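Local atomic coordinates of metallo-beta-lactamase (Pseudomonas stutzeri, PDB entry 4ZEJ), a protein that probably hydrolyses beta-lactam antibiotics to substituted beta-amino acids with the help of two zinc ions, as a class B metallo-beta-lactamase. Residues T123-D126 with G127-E130. Residues are numbered along the deposited sequence; the frame is centred on the assembly and turned at random.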
# COMPACT_ATOMS: atom_id res chain seq x y z
N THR A 123 15.26 -1.36 0.82
CA THR A 123 15.24 -2.25 -0.31
C THR A 123 14.80 -3.64 0.16
O THR A 123 15.31 -4.15 1.16
CB THR A 123 16.64 -2.28 -0.94
OG1 THR A 123 16.87 -1.05 -1.62
CG2 THR A 123 16.80 -3.41 -1.93
N LEU A 124 13.87 -4.24 -0.57
CA LEU A 124 13.40 -5.61 -0.30
C LEU A 124 13.64 -6.49 -1.50
O LEU A 124 13.68 -6.01 -2.64
CB LEU A 124 11.90 -5.60 0.02
CG LEU A 124 11.47 -5.13 1.41
CD1 LEU A 124 9.98 -4.81 1.40
CD2 LEU A 124 11.80 -6.19 2.44
N VAL A 125 13.80 -7.79 -1.25
CA VAL A 125 13.96 -8.79 -2.31
C VAL A 125 15.06 -8.40 -3.32
O VAL A 125 14.82 -8.32 -4.53
CB VAL A 125 12.61 -9.08 -3.02
CG1 VAL A 125 12.67 -10.42 -3.76
CG2 VAL A 125 11.45 -9.10 -2.03
N ASP A 126 16.26 -8.11 -2.80
CA ASP A 126 17.47 -7.88 -3.62
C ASP A 126 17.25 -6.80 -4.69
O ASP A 126 17.56 -7.00 -5.86
CB ASP A 126 17.94 -9.18 -4.27
CG ASP A 126 18.33 -10.25 -3.26
OD1 ASP A 126 19.47 -10.20 -2.75
OD2 ASP A 126 17.50 -11.15 -2.98
N GLY A 127 16.67 -5.67 -4.28
CA GLY A 127 16.47 -4.53 -5.18
C GLY A 127 15.17 -4.50 -5.98
O GLY A 127 14.88 -3.51 -6.64
N LEU A 128 14.38 -5.58 -5.93
CA LEU A 128 13.12 -5.67 -6.69
C LEU A 128 12.09 -4.65 -6.20
O LEU A 128 11.32 -4.11 -6.98
CB LEU A 128 12.54 -7.08 -6.57
CG LEU A 128 11.20 -7.40 -7.25
CD1 LEU A 128 11.35 -7.44 -8.75
CD2 LEU A 128 10.65 -8.72 -6.74
N ILE A 129 12.09 -4.43 -4.89
CA ILE A 129 11.10 -3.59 -4.24
C ILE A 129 11.85 -2.52 -3.46
O ILE A 129 12.68 -2.85 -2.60
CB ILE A 129 10.21 -4.44 -3.31
CG1 ILE A 129 9.31 -5.37 -4.16
CG2 ILE A 129 9.33 -3.57 -2.42
CD1 ILE A 129 8.79 -6.58 -3.42
N GLU A 130 11.58 -1.26 -3.78
CA GLU A 130 12.16 -0.14 -3.07
C GLU A 130 11.07 0.56 -2.28
O GLU A 130 9.99 0.80 -2.80
CB GLU A 130 12.84 0.82 -4.04
CG GLU A 130 13.96 0.15 -4.83
CD GLU A 130 14.76 1.10 -5.72
OE1 GLU A 130 14.39 2.29 -5.84
OE2 GLU A 130 15.77 0.64 -6.29
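L124 and I129 face each other as an antiparallel hydrogen-bonded pair, and two backbone bonds join them. L124 N meets I129 O at 2.7 Å in an almost straight bond (176° at the hydrogen); the return bond from I129 N to L124 O is longer, 3.2 Å, and more bent. On the buried face the two side chains lean across one another from CB to CB, 3.9 Å apart, and V125 adds CG2 against I129 CD1 at 3.9 Å. Branched, apolar chains suit this side because F44 of strand 42-46 lies against all three. V125 and L128 run side by side, CG1 of V125 being 4.0 Å from CD2 of L128, which also touches V37 and D39.

The other face is looser where T123 and E130, a non-hydrogen-bonded pair, bring only OG1 and CG near each other. D126, whose CB bond leads away from the other segment, is exposed, a place suited to a charged residue. The tight exception is T123 CG2, anti to its backbone N, which packs 3.5 Å from G127 CA. At G127 (phi 89°) a side chain would collide with the preceding carbonyl oxygen. A hydrogen bond from L128 N to V125 O, 3.1 Å, closes the type I' turn from V125 to L128. L128 and I129, both opposite L124, form a classic beta bulge; together they link strands 121-124 and 129-132 as a beta hairpin, with 121-124 outermost in the five-stranded sheet of the metallo-beta-lactamase fold.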